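Local coordinates for putative thiosulfate sulfurtransferase YNJE (Escherichia coli, PDB 2WLR), which catalyses the transfer of sulfur from thiosulfate to cyanide, giving thiocyanate and sulfite, as a monomeric periplasmic enzyme built from rhodanese domains, at residues N32-T37 / L125-W130; H44-L49 / R115-P120; A53-K58 / N335-M340; A142-D147 / D203-L208; W148-A153 / S164-A169. All coordinates share one frame; numbering follows the deposited sequence.

Interaction 1. Residues N32-T37 / L125-W130; sequences NGWPQT and LVYPQW
A buried aromatic cluster joins the first two rhodanese units: Trp34, from the loop that follows helix 28-32, is inserted against Tyr127 and Trp130 where strand 125-126 passes into helix 128-135. With CG beside its backbone N (chi1 -72°), the indole reaches across to the second unit. Tyr127 turns the edge of its ring to one face of the Trp34 five-membered ring, the planes 66° apart, and its CE1 comes 3.5 Å from Trp34 CG. At the far end of the indole, Trp34 CZ3 lies 3.4 Å from Trp130 CD1, the two ring systems inclined at 50° in neither a stack nor a T. Val126 CG1 closes in on Trp34 CZ2 at 3.8 Å. The rotation of the indole is fixed by a hydrogen bond from Trp34 NE1 to Leu125 O (2.9 Å), which lies near the ring plane, although the donor sits above the plane of the carbonyl. Waters extend the join at both ends: two accept from Asn32 ND2 and lie within bonding distance of Leu125 O, and a third lies between Pro35 O and Tyr127 OH. Gly33, at positive phi, closes helix 28-32 with a Schellman motif just before Trp34. Phe122 adds an edge-to-face partner to Trp34, Trp130 NE1 is bonded to Thr141 O, and strand 125-126 borders the second sheet beside strand 231-234.

Interaction 2. Residues H44-L49 / R115-P120; sequences HELAAL and RLQKLP
Glu45 and Arg115 face each other with their flat groups inclined at 59°, and the guanidinium grips the carboxylate side-on through two nitrogens. Arg115 NE reaches Glu45 OE1 at 2.8 Å on the syn side, close to the carboxylate plane, while Arg115 NH2 reaches Glu45 OE2 at 3.0 Å from well above that plane. The arginine chain runs extended from CG to NE, whereas Glu45 folds back at its second torsion (chi2 -75°), which brings the carboxylate round toward Arg115 although its CB points away. Both groups have further partners: Glu45 OE2 accepts from Leu110 N, and Arg115 NH1 forms a salt bridge with Asp108, so the arginine is shared between two acids. A water links Glu45 OE1, Leu46 N and Arg115 O. Leu116 CD2 packs 3.6 Å from Glu45 CD.

At the backbone pairing itself, the His44 imidazole is turned back over Gln117, bringing Gln117 CB over its face in a CH-pi contact, 4.2 Å from the ring centroid. His44 ND1 donates to Glu45 O, which also receives Ala48 N from the opposite face of its carbonyl plane and is thus held by two donors. Leu46 lies alongside Gln117, pointing the same way.

The backbones are joined by His44 N to Gln117 O and Gln117 N to His44 O, each 2.8 Å, which make a single antiparallel hydrogen-bonded bridge. Leading into the type II turn Glu45-Ala48, this isolated bridge ties the loop before edge strand 49-50 to the loop between strands 103-105 and 125-126.

Interaction 3. Residues A53-K58 / N335-M340; sequences ASWLDK and NPDGTM
An interface between the first and third rhodanese units is made by Trp55, which lies against a type I beta turn running from Asn335 to Gly338. Two groups of that turn sit over one face of the indole in CH-pi contacts: Pro336 CD lies 4.0 Å from the centroid of the Trp55 five-membered ring, and Asn335 CB lies 4.1 Å from the centroid of its six-membered ring. The Asn335 amide follows the same face, only 27° from parallel to the indole, with CG 3.3 Å from Trp55 CZ2. The second torsion of Trp55 (chi2 -20°) turns its ring nitrogen to Asp337. There Trp55 NE1 makes a weak hydrogen bond of 3.2 Å to Asp337 OD2, bent to 134° at the hydrogen, the carboxylate meeting the edge of the ring with its plane steeply inclined.

The other oxygen of Asp337 is occupied within its own loop. Asp337 OD1 accepts from Thr339 N, forming an Asx turn, and from Thr339 OG1 at 2.6 Å, so OD1 is gripped twice, while OD2 has the weak Trp55 bond and a water; Gly338, at positive phi, completes the bend. Thr339 OG1 is also linked to Ser28 of the first unit.

That water joins Asp337 OD2 to Ser54 OG, 2.6 Å from each. On the exposed side, Lys58 lays its aliphatic chain along the turn, its CE 3.5 Å from Pro336 O, and curls back through its last two torsions so that NZ bonds Ser54 O and forms a salt bridge with Asp57 OD1 on its own side of the interface.

Interaction 4. Residues A142-D147 / D203-L208; sequences AKPAGD and DTTVIL
Pro144 sets its ring against the side chain of Thr205, the two crossing at about a right angle, with Pro144 CB 3.4 Å from Thr205 OG1 and Pro144 CG 4.1 Å from Thr205 CG2. The contact lies at the start of two neighbouring parallel strands, 148-154 and 205-209, in the sheet of the second rhodanese unit. With OG1 beside the backbone N (chi1 -61°), Thr205 brings its hydroxyl up to Pro144 CB while CG2 reaches Pro144 CG; the hydroxyl finds its main partner in Asp230, just before strand 231-234. Thr204 CG2 lies 3.8 Å from Asp147 O.

The pairing of the strands begins here, where Thr205 N donates to Asp147 O at 2.9 Å and 159°; further bonds continue it from Thr205 and Ile207 to Lys149. The acidic side chains of Asp147 and Asp203 point to the same basic partner, Arg201, which forms a salt bridge with each and probably eases their mutual repulsion. One water joins Asp147 N to Asp203 O. The second accepts from Gly146 N and donates to Asp147 O and, at 2.8 Å, to Thr205 OG1.

Interaction 5. Residues W148-A153 / S164-A169; sequences WKVIEA and SHIPGA
Residues 148-153 of strand 148-154 run past a type II turn, Ile166 to Ala169, with the backbones nearest at Val150 and Ala169, where Ala169 CA approaches Val150 O at 3.2 Å in a CA-H...O contact. A water bridges the same level, accepting from Val150 N and donating to Gly168 O. The side chains that meet are mostly small and apolar: Val150 CG1 lies 4.0 Å from Ala169 CB and 4.4 Å from Ile166 CG2. That branch of the valine is placed opposite the backbone N (chi1 179°) and so faces the turn.

Glu152, extended all the way to its carboxylate, passes across His165 at about a right angle, OE1 coming 3.6 Å from His165 CB. Its charge is matched by Arg211, which forms a salt bridge with OE2. The imidazole of His165 turns back to the turn instead, ND1 donating to Ile166 O at 3.3 Å from well above the carbonyl plane; Ala169 N reaches the same oxygen from the opposite face, so two bonds fix the bend.

The turn leads directly into strand 170-173, the edge of the second sheet, whose Asp170 pairs with Val150. Leu131 of helix 128-135 packs on Val150, Trp238 and Trp241 of helix 238-243 on Ile166, and strand 205-209 flanks strand 148-154 on its other side.

Overall arrangement
Interactions 1, 4 and 5 all reach the five-stranded parallel sheet of the second rhodanese unit. Interactions 4 and 5, with centres 13 Å apart, share neighbouring strands 148-154 and 205-209, and interaction 5 is nested in the loop closed by interaction 4. Interaction 1 closes before both and touches interaction 4 through Trp130 and Val126. Interaction 2, nested inside interaction 1, belongs to the first unit and meets it at Asn32 and Leu119. Interaction 3 joins first and third units, and its Met340 touches both Leu125 of interaction 1 and Leu119 of interaction 2. Interactions 1 and 3 thus join units, interaction 2 lies within the first but touches both, and interactions 4 and 5 lie within the second.

Interaction 1. Residues N32-T37 / L125-W130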
# COMPACT_ATOMS: atom_id res chain seq x y z
N ASN A 32 3.59 -4.96 10.61
CA ASN A 32 3.12 -5.74 9.47
C ASN A 32 3.67 -7.16 9.43
O ASN A 32 3.09 -8.04 8.78
CB ASN A 32 3.47 -5.05 8.15
CG ASN A 32 2.73 -3.75 7.92
OD1 ASN A 32 1.67 -3.50 8.51
ND2 ASN A 32 3.21 -2.98 6.95
N GLY A 33 4.82 -7.38 10.05
CA GLY A 33 5.42 -8.72 10.05
C GLY A 33 6.92 -8.78 9.87
O GLY A 33 7.50 -9.83 10.14
N TRP A 34 7.58 -7.72 9.46
CA TRP A 34 9.04 -7.78 9.33
C TRP A 34 9.63 -8.02 10.72
O TRP A 34 9.35 -7.31 11.66
CB TRP A 34 9.61 -6.51 8.77
CG TRP A 34 9.32 -6.35 7.33
CD1 TRP A 34 8.35 -5.56 6.76
CD2 TRP A 34 9.96 -7.03 6.24
NE1 TRP A 34 8.35 -5.71 5.43
CE2 TRP A 34 9.36 -6.56 5.06
CE3 TRP A 34 11.01 -7.94 6.14
CZ2 TRP A 34 9.74 -7.00 3.79
CZ3 TRP A 34 11.38 -8.38 4.90
CH2 TRP A 34 10.79 -7.89 3.73
N PRO A 35 10.48 -9.05 10.84
CA PRO A 35 11.14 -9.21 12.14
C PRO A 35 12.18 -8.12 12.41
O PRO A 35 12.81 -7.61 11.49
CB PRO A 35 11.78 -10.60 12.03
CG PRO A 35 11.24 -11.23 10.82
CD PRO A 35 10.76 -10.15 9.92
N GLN A 36 12.41 -7.81 13.68
CA GLN A 36 13.40 -6.81 14.05
C GLN A 36 14.83 -7.37 13.95
O GLN A 36 15.77 -6.59 13.91
CB GLN A 36 13.11 -6.27 15.45
CG GLN A 36 11.74 -5.54 15.51
CD GLN A 36 11.46 -4.90 16.84
OE1 GLN A 36 10.66 -5.41 17.63
NE2 GLN A 36 12.09 -3.75 17.07
N THR A 37 14.96 -8.69 13.97
CA THR A 37 16.25 -9.39 13.80
C THR A 37 15.93 -10.66 13.01
O THR A 37 14.79 -11.11 12.97
CB THR A 37 16.84 -9.85 15.14
OG1 THR A 37 15.88 -10.66 15.83
CG2 THR A 37 17.21 -8.64 16.01
N LEU A 125 6.02 -5.54 0.85
CA LEU A 125 6.07 -4.11 1.21
C LEU A 125 7.30 -3.92 2.04
O LEU A 125 7.28 -4.01 3.27
CB LEU A 125 4.81 -3.67 1.99
CG LEU A 125 3.54 -3.67 1.16
CD1 LEU A 125 2.34 -3.45 2.04
CD2 LEU A 125 3.54 -2.62 0.07
N VAL A 126 8.41 -3.66 1.37
CA VAL A 126 9.69 -3.54 2.07
C VAL A 126 9.91 -2.14 2.70
O VAL A 126 9.12 -1.21 2.49
CB VAL A 126 10.86 -3.93 1.15
CG1 VAL A 126 10.55 -5.29 0.46
CG2 VAL A 126 11.16 -2.81 0.12
N TYR A 127 10.98 -1.99 3.46
CA TYR A 127 11.28 -0.77 4.17
C TYR A 127 12.77 -0.43 3.98
O TYR A 127 13.56 -1.30 3.55
CB TYR A 127 10.86 -0.91 5.63
CG TYR A 127 11.63 -1.92 6.44
CD1 TYR A 127 11.35 -3.27 6.38
CD2 TYR A 127 12.64 -1.50 7.30
CE1 TYR A 127 12.04 -4.17 7.15
CE2 TYR A 127 13.36 -2.42 8.07
CZ TYR A 127 13.05 -3.74 7.98
OH TYR A 127 13.78 -4.61 8.77
N PRO A 128 13.18 0.81 4.30
CA PRO A 128 14.53 1.24 3.87
C PRO A 128 15.70 0.42 4.39
O PRO A 128 16.57 0.02 3.60
CB PRO A 128 14.59 2.71 4.33
CG PRO A 128 13.18 3.15 4.24
CD PRO A 128 12.38 1.95 4.74
N GLN A 129 15.77 0.18 5.68
CA GLN A 129 16.89 -0.59 6.20
C GLN A 129 17.03 -1.95 5.53
O GLN A 129 18.14 -2.42 5.27
CB GLN A 129 16.81 -0.75 7.72
CG GLN A 129 18.13 -1.24 8.30
CD GLN A 129 19.27 -0.23 8.13
OE1 GLN A 129 19.10 0.96 8.39
NE2 GLN A 129 20.41 -0.70 7.63
N TRP A 130 15.91 -2.58 5.22
CA TRP A 130 15.94 -3.91 4.60
C TRP A 130 16.63 -3.80 3.26
O TRP A 130 17.50 -4.60 2.93
CB TRP A 130 14.51 -4.44 4.41
CG TRP A 130 14.41 -5.78 3.72
CD1 TRP A 130 14.45 -7.01 4.33
CD2 TRP A 130 14.27 -6.03 2.31
NE1 TRP A 130 14.32 -8.00 3.40
CE2 TRP A 130 14.22 -7.44 2.15
CE3 TRP A 130 14.19 -5.22 1.17
CZ2 TRP A 130 14.10 -8.03 0.89
CZ3 TRP A 130 14.06 -5.82 -0.06
CH2 TRP A 130 14.01 -7.21 -0.18
O HOH W 1 6.13 -2.70 5.60
O HOH W 2 5.07 -4.89 5.37
O HOH W 3 13.17 -7.40 8.82

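Interaction 2. Residues H44-L49 / R115-P120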
# COMPACT_ATOMS: atom_id res chain seq x y z
N HIS A 44 2.33 -8.65 15.06
CA HIS A 44 1.77 -7.93 16.20
C HIS A 44 0.87 -8.82 17.02
O HIS A 44 0.43 -9.86 16.58
CB HIS A 44 1.00 -6.67 15.75
CG HIS A 44 0.02 -6.91 14.64
ND1 HIS A 44 -1.32 -7.22 14.81
CD2 HIS A 44 0.20 -6.80 13.31
CE1 HIS A 44 -1.89 -7.27 13.62
NE2 HIS A 44 -0.99 -7.05 12.69
N GLU A 45 0.61 -8.39 18.23
CA GLU A 45 -0.30 -9.16 19.05
C GLU A 45 -1.71 -9.09 18.52
O GLU A 45 -2.10 -8.15 17.85
CB GLU A 45 -0.22 -8.70 20.50
CG GLU A 45 1.15 -8.89 21.14
CD GLU A 45 1.48 -10.30 21.50
OE1 GLU A 45 0.68 -11.21 21.23
OE2 GLU A 45 2.55 -10.50 22.11
N LEU A 46 -2.49 -10.13 18.80
CA LEU A 46 -3.85 -10.23 18.31
C LEU A 46 -4.68 -8.98 18.57
O LEU A 46 -4.78 -8.49 19.69
CB LEU A 46 -4.54 -11.47 18.92
CG LEU A 46 -5.97 -11.75 18.50
CD1 LEU A 46 -6.06 -12.11 17.01
CD2 LEU A 46 -6.51 -12.90 19.36
N ALA A 47 -5.25 -8.48 17.48
CA ALA A 47 -6.13 -7.33 17.49
C ALA A 47 -5.42 -6.02 17.85
O ALA A 47 -6.09 -5.00 18.03
CB ALA A 47 -7.36 -7.58 18.39
N ALA A 48 -4.08 -6.02 17.89
CA ALA A 48 -3.35 -4.81 18.28
C ALA A 48 -3.56 -3.73 17.25
O ALA A 48 -3.69 -3.98 16.05
CB ALA A 48 -1.86 -5.05 18.37
N LEU A 49 -3.54 -2.51 17.77
CA LEU A 49 -3.49 -1.30 16.95
C LEU A 49 -2.01 -0.94 16.74
O LEU A 49 -1.15 -1.33 17.55
CB LEU A 49 -4.24 -0.13 17.64
CG LEU A 49 -5.68 -0.45 18.05
CD1 LEU A 49 -6.31 0.77 18.72
CD2 LEU A 49 -6.52 -0.95 16.87
N ARG A 115 1.96 -16.61 18.48
CA ARG A 115 0.62 -16.06 18.60
C ARG A 115 0.52 -14.74 17.83
O ARG A 115 -0.52 -14.11 17.84
CB ARG A 115 0.23 -15.90 20.07
CG ARG A 115 0.95 -14.84 20.82
CD ARG A 115 0.48 -14.71 22.25
NE ARG A 115 1.03 -13.49 22.83
CZ ARG A 115 1.20 -13.24 24.12
NH1 ARG A 115 0.86 -14.11 25.06
NH2 ARG A 115 1.70 -12.07 24.47
N LEU A 116 1.59 -14.32 17.16
CA LEU A 116 1.58 -13.02 16.46
C LEU A 116 0.85 -13.10 15.14
O LEU A 116 0.78 -14.17 14.52
CB LEU A 116 3.02 -12.53 16.25
CG LEU A 116 3.77 -12.30 17.56
CD1 LEU A 116 5.24 -11.99 17.30
CD2 LEU A 116 3.16 -11.20 18.42
N GLN A 117 0.31 -11.96 14.73
CA GLN A 117 -0.45 -11.78 13.52
C GLN A 117 0.31 -10.89 12.55
O GLN A 117 0.92 -9.92 12.94
CB GLN A 117 -1.81 -11.12 13.80
CG GLN A 117 -2.62 -11.70 14.94
CD GLN A 117 -2.95 -13.14 14.76
OE1 GLN A 117 -2.51 -14.00 15.55
NE2 GLN A 117 -3.74 -13.44 13.74
N LYS A 118 0.26 -11.21 11.27
CA LYS A 118 0.99 -10.42 10.26
C LYS A 118 0.19 -10.28 8.98
O LYS A 118 -0.77 -11.02 8.77
CB LYS A 118 2.33 -11.08 9.96
CG LYS A 118 2.25 -12.50 9.39
CD LYS A 118 3.61 -13.23 9.45
CE LYS A 118 3.46 -14.75 9.18
NZ LYS A 118 4.53 -15.56 9.87
N LEU A 119 0.62 -9.37 8.11
CA LEU A 119 0.17 -9.41 6.73
C LEU A 119 0.58 -10.69 6.09
O LEU A 119 1.73 -11.07 6.17
CB LEU A 119 0.80 -8.31 5.88
CG LEU A 119 0.48 -6.88 6.18
CD1 LEU A 119 1.16 -6.01 5.13
CD2 LEU A 119 -1.06 -6.66 6.14
N PRO A 120 -0.36 -11.38 5.43
CA PRO A 120 -0.07 -12.62 4.75
C PRO A 120 1.16 -12.52 3.87
O PRO A 120 1.95 -13.45 3.83
CB PRO A 120 -1.34 -12.85 3.93
CG PRO A 120 -2.38 -12.26 4.73
CD PRO A 120 -1.80 -11.06 5.40
O HOH W 4 -1.40 -12.51 19.98

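Interaction 3. Residues A53-K58 / N335-M340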
# COMPACT_ATOMS: atom_id res chain seq x y z
N ALA A 53 5.47 5.52 17.52
CA ALA A 53 5.97 6.74 18.17
C ALA A 53 6.55 7.70 17.15
O ALA A 53 6.47 8.89 17.32
CB ALA A 53 7.01 6.44 19.24
N SER A 54 7.13 7.17 16.07
CA SER A 54 7.70 7.99 14.99
C SER A 54 6.67 8.81 14.22
O SER A 54 7.06 9.72 13.49
CB SER A 54 8.47 7.11 14.01
OG SER A 54 7.61 6.21 13.34
N TRP A 55 5.38 8.52 14.38
CA TRP A 55 4.36 9.33 13.74
C TRP A 55 3.92 10.53 14.53
O TRP A 55 3.28 11.42 13.97
CB TRP A 55 3.08 8.52 13.51
CG TRP A 55 3.21 7.26 12.74
CD1 TRP A 55 4.21 6.90 11.91
CD2 TRP A 55 2.25 6.21 12.70
NE1 TRP A 55 3.96 5.64 11.39
CE2 TRP A 55 2.74 5.22 11.83
CE3 TRP A 55 1.02 6.01 13.31
CZ2 TRP A 55 2.05 4.01 11.64
CZ3 TRP A 55 0.34 4.86 13.09
CH2 TRP A 55 0.86 3.87 12.26
N LEU A 56 4.20 10.53 15.82
CA LEU A 56 3.56 11.50 16.73
C LEU A 56 3.83 12.96 16.40
O LEU A 56 2.92 13.76 16.55
CB LEU A 56 3.95 11.22 18.18
CG LEU A 56 3.41 9.90 18.73
CD1 LEU A 56 4.08 9.62 20.07
CD2 LEU A 56 1.88 9.88 18.82
N ASP A 57 5.03 13.26 15.92
CA ASP A 57 5.41 14.64 15.53
C ASP A 57 4.70 15.09 14.26
O ASP A 57 4.82 16.26 13.86
CB ASP A 57 6.94 14.78 15.39
CG ASP A 57 7.52 13.98 14.23
OD1 ASP A 57 6.82 13.21 13.56
OD2 ASP A 57 8.75 14.13 13.99
N LYS A 58 3.96 14.18 13.62
CA LYS A 58 3.15 14.51 12.45
C LYS A 58 1.67 14.27 12.69
O LYS A 58 0.89 14.18 11.73
CB LYS A 58 3.60 13.69 11.24
CG LYS A 58 5.00 14.07 10.76
CD LYS A 58 5.52 13.13 9.68
CE LYS A 58 5.75 11.69 10.18
NZ LYS A 58 6.86 11.57 11.16
N ASN A 335 -0.44 6.13 6.55
CA ASN A 335 -0.05 6.62 7.86
C ASN A 335 0.57 8.01 7.75
O ASN A 335 0.85 8.48 6.65
CB ASN A 335 0.96 5.64 8.51
CG ASN A 335 0.36 4.29 8.82
OD1 ASN A 335 0.98 3.25 8.55
ND2 ASN A 335 -0.82 4.28 9.36
N PRO A 336 0.88 8.64 8.90
CA PRO A 336 1.45 9.97 8.83
C PRO A 336 2.82 10.04 8.18
O PRO A 336 3.24 11.11 7.79
CB PRO A 336 1.54 10.37 10.30
CG PRO A 336 0.36 9.70 10.92
CD PRO A 336 0.38 8.34 10.25
N ASP A 337 3.52 8.90 8.08
CA ASP A 337 4.82 8.83 7.40
C ASP A 337 4.73 8.30 5.97
O ASP A 337 5.77 8.03 5.35
CB ASP A 337 5.79 7.96 8.22
CG ASP A 337 5.34 6.52 8.35
OD1 ASP A 337 4.27 6.18 7.77
OD2 ASP A 337 6.08 5.75 9.00
N GLY A 338 3.52 8.14 5.45
CA GLY A 338 3.33 7.77 4.07
C GLY A 338 3.23 6.27 3.80
O GLY A 338 2.93 5.88 2.70
N THR A 339 3.45 5.47 4.83
CA THR A 339 3.37 4.02 4.73
C THR A 339 1.93 3.53 4.71
O THR A 339 1.03 4.26 5.08
CB THR A 339 4.15 3.35 5.89
OG1 THR A 339 3.59 3.73 7.16
CG2 THR A 339 5.63 3.72 5.80
N MSE A 340 1.73 2.28 4.31
CA MSE A 340 0.39 1.71 4.21
C MSE A 340 -0.24 1.62 5.58
O MSE A 340 0.33 1.05 6.53
CB MSE A 340 0.44 0.30 3.58
CG MSE A 340 -0.95 -0.27 3.28
SE MSE A 340 -0.97 -2.16 3.04
CE MSE A 340 -0.71 -2.63 4.89
O HOH W 5 7.88 6.45 10.80

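Interaction 4. Residues A142-D147 / D203-L208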
# COMPACT_ATOMS: atom_id res chain seq x y z
N ALA A 142 13.26 -12.86 4.01
CA ALA A 142 12.55 -12.90 2.72
C ALA A 142 13.42 -12.34 1.60
O ALA A 142 13.00 -11.52 0.78
CB ALA A 142 11.23 -12.15 2.84
N LYS A 143 14.65 -12.81 1.55
CA LYS A 143 15.61 -12.42 0.52
C LYS A 143 15.11 -12.85 -0.87
O LYS A 143 14.50 -13.91 -1.01
CB LYS A 143 16.97 -13.07 0.81
CG LYS A 143 18.10 -12.59 -0.07
CD LYS A 143 19.33 -13.47 0.01
CE LYS A 143 20.49 -12.81 -0.75
NZ LYS A 143 21.80 -13.51 -0.57
N PRO A 144 15.36 -12.02 -1.89
CA PRO A 144 15.08 -12.51 -3.23
C PRO A 144 15.72 -13.88 -3.52
O PRO A 144 16.85 -14.10 -3.09
CB PRO A 144 15.71 -11.44 -4.13
CG PRO A 144 15.74 -10.22 -3.35
CD PRO A 144 15.93 -10.66 -1.90
N ALA A 145 14.99 -14.75 -4.20
CA ALA A 145 15.44 -16.10 -4.55
C ALA A 145 16.72 -16.06 -5.37
O ALA A 145 17.59 -16.94 -5.21
CB ALA A 145 14.37 -16.84 -5.32
N GLY A 146 16.85 -15.07 -6.25
CA GLY A 146 18.03 -14.93 -7.08
C GLY A 146 18.36 -13.49 -7.42
O GLY A 146 18.62 -12.69 -6.53
N ASP A 147 18.34 -13.16 -8.71
CA ASP A 147 18.64 -11.82 -9.17
C ASP A 147 17.55 -10.83 -8.71
O ASP A 147 16.37 -11.19 -8.63
CB ASP A 147 18.72 -11.80 -10.71
CG ASP A 147 19.94 -12.54 -11.25
OD1 ASP A 147 20.95 -12.68 -10.52
OD2 ASP A 147 19.89 -12.95 -12.43
N ASP A 203 11.87 -14.36 -13.34
CA ASP A 203 12.40 -14.78 -12.05
C ASP A 203 13.36 -13.77 -11.45
O ASP A 203 14.08 -14.09 -10.51
CB ASP A 203 13.06 -16.18 -12.15
CG ASP A 203 14.20 -16.24 -13.14
OD1 ASP A 203 14.44 -15.27 -13.88
OD2 ASP A 203 14.86 -17.32 -13.15
N THR A 204 13.37 -12.55 -11.97
CA THR A 204 14.08 -11.45 -11.35
C THR A 204 13.14 -10.77 -10.35
O THR A 204 12.00 -10.43 -10.71
CB THR A 204 14.46 -10.37 -12.36
OG1 THR A 204 15.19 -10.97 -13.45
CG2 THR A 204 15.30 -9.25 -11.72
N THR A 205 13.59 -10.61 -9.11
CA THR A 205 12.82 -9.84 -8.12
C THR A 205 12.95 -8.37 -8.46
O THR A 205 14.03 -7.86 -8.66
CB THR A 205 13.30 -10.06 -6.69
OG1 THR A 205 13.14 -11.44 -6.35
CG2 THR A 205 12.48 -9.18 -5.69
N VAL A 206 11.82 -7.66 -8.51
CA VAL A 206 11.84 -6.22 -8.79
C VAL A 206 11.28 -5.47 -7.59
O VAL A 206 10.14 -5.73 -7.17
CB VAL A 206 11.06 -5.89 -10.04
CG1 VAL A 206 11.08 -4.40 -10.28
CG2 VAL A 206 11.61 -6.65 -11.30
N ILE A 207 12.07 -4.56 -7.06
CA ILE A 207 11.64 -3.68 -5.97
C ILE A 207 11.48 -2.28 -6.57
O ILE A 207 12.45 -1.65 -6.97
CB ILE A 207 12.63 -3.71 -4.78
CG1 ILE A 207 12.84 -5.16 -4.31
CG2 ILE A 207 12.13 -2.85 -3.64
CD1 ILE A 207 14.25 -5.49 -4.14
N LEU A 208 10.26 -1.79 -6.60
CA LEU A 208 9.93 -0.48 -7.14
C LEU A 208 9.69 0.52 -6.04
O LEU A 208 9.12 0.21 -4.97
CB LEU A 208 8.69 -0.58 -8.04
CG LEU A 208 8.95 -1.22 -9.40
CD1 LEU A 208 7.78 -2.06 -9.88
CD2 LEU A 208 9.33 -0.12 -10.42
O HOH W 6 14.92 -13.33 -7.35
O HOH W 7 16.98 -14.72 -10.61

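Interaction 5. Residues W148-A153 / S164-A169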
# COMPACT_ATOMS: atom_id res chain seq x y z
N TRP A 148 17.97 -9.61 -8.44
CA TRP A 148 17.06 -8.54 -8.05
C TRP A 148 17.47 -7.20 -8.66
O TRP A 148 18.65 -6.93 -8.96
CB TRP A 148 16.91 -8.46 -6.51
CG TRP A 148 18.20 -8.29 -5.73
CD1 TRP A 148 18.99 -9.28 -5.19
CD2 TRP A 148 18.82 -7.06 -5.37
NE1 TRP A 148 20.06 -8.74 -4.57
CE2 TRP A 148 20.00 -7.38 -4.65
CE3 TRP A 148 18.52 -5.73 -5.61
CZ2 TRP A 148 20.87 -6.40 -4.17
CZ3 TRP A 148 19.38 -4.75 -5.13
CH2 TRP A 148 20.55 -5.09 -4.42
N LYS A 149 16.47 -6.34 -8.83
CA LYS A 149 16.62 -5.01 -9.33
C LYS A 149 15.84 -4.07 -8.41
O LYS A 149 14.73 -4.44 -7.96
CB LYS A 149 16.03 -4.91 -10.74
CG LYS A 149 16.61 -5.84 -11.79
CD LYS A 149 18.04 -5.46 -12.10
CE LYS A 149 18.48 -5.83 -13.53
NZ LYS A 149 19.25 -7.09 -13.54
N VAL A 150 16.37 -2.88 -8.19
CA VAL A 150 15.67 -1.78 -7.55
C VAL A 150 15.45 -0.69 -8.59
O VAL A 150 16.36 -0.33 -9.32
CB VAL A 150 16.43 -1.22 -6.36
CG1 VAL A 150 15.68 -0.04 -5.74
CG2 VAL A 150 16.65 -2.32 -5.32
N ILE A 151 14.23 -0.19 -8.69
CA ILE A 151 13.85 0.72 -9.76
C ILE A 151 12.96 1.81 -9.23
O ILE A 151 11.91 1.52 -8.61
CB ILE A 151 13.09 -0.03 -10.87
CG1 ILE A 151 13.87 -1.28 -11.34
CG2 ILE A 151 12.87 0.88 -12.06
CD1 ILE A 151 13.32 -1.93 -12.57
N GLU A 152 13.34 3.05 -9.52
CA GLU A 152 12.52 4.24 -9.26
C GLU A 152 11.59 4.45 -10.44
O GLU A 152 12.01 4.40 -11.59
CB GLU A 152 13.36 5.52 -9.10
CG GLU A 152 12.50 6.71 -8.77
CD GLU A 152 13.23 7.95 -8.24
OE1 GLU A 152 14.38 7.87 -7.73
OE2 GLU A 152 12.58 9.03 -8.28
N ALA A 153 10.31 4.66 -10.16
CA ALA A 153 9.30 4.93 -11.18
C ALA A 153 8.74 6.33 -11.00
O ALA A 153 8.44 6.75 -9.88
CB ALA A 153 8.14 3.86 -11.11
N SER A 164 19.04 12.88 -6.56
CA SER A 164 19.24 11.84 -5.55
C SER A 164 18.32 10.65 -5.85
O SER A 164 17.17 10.83 -6.20
CB SER A 164 18.88 12.38 -4.16
OG SER A 164 19.46 11.56 -3.17
N HIS A 165 18.87 9.45 -5.73
CA HIS A 165 18.12 8.19 -5.82
C HIS A 165 18.74 7.13 -4.93
O HIS A 165 19.85 7.31 -4.38
CB HIS A 165 17.95 7.69 -7.26
CG HIS A 165 19.22 7.61 -8.06
ND1 HIS A 165 20.05 6.52 -8.05
CD2 HIS A 165 19.72 8.47 -8.97
CE1 HIS A 165 21.08 6.76 -8.87
NE2 HIS A 165 20.88 7.93 -9.44
N ILE A 166 18.03 6.02 -4.80
CA ILE A 166 18.52 4.92 -3.97
C ILE A 166 19.72 4.28 -4.69
O ILE A 166 19.68 4.09 -5.89
CB ILE A 166 17.38 3.92 -3.71
CG1 ILE A 166 16.35 4.58 -2.81
CG2 ILE A 166 17.91 2.61 -3.08
CD1 ILE A 166 15.15 3.69 -2.55
N PRO A 167 20.79 3.99 -3.94
CA PRO A 167 21.98 3.45 -4.61
C PRO A 167 21.67 2.19 -5.38
O PRO A 167 20.98 1.31 -4.87
CB PRO A 167 22.91 3.15 -3.44
CG PRO A 167 22.52 4.17 -2.40
CD PRO A 167 21.04 4.24 -2.51
N GLY A 168 22.14 2.12 -6.63
CA GLY A 168 21.94 0.93 -7.46
C GLY A 168 20.58 0.88 -8.14
O GLY A 168 20.29 -0.07 -8.87
N ALA A 169 19.76 1.92 -7.95
CA ALA A 169 18.43 1.96 -8.57
C ALA A 169 18.48 2.39 -10.03
O ALA A 169 19.19 3.34 -10.39
CB ALA A 169 17.50 2.89 -7.79
O HOH W 8 18.90 -2.42 -9.61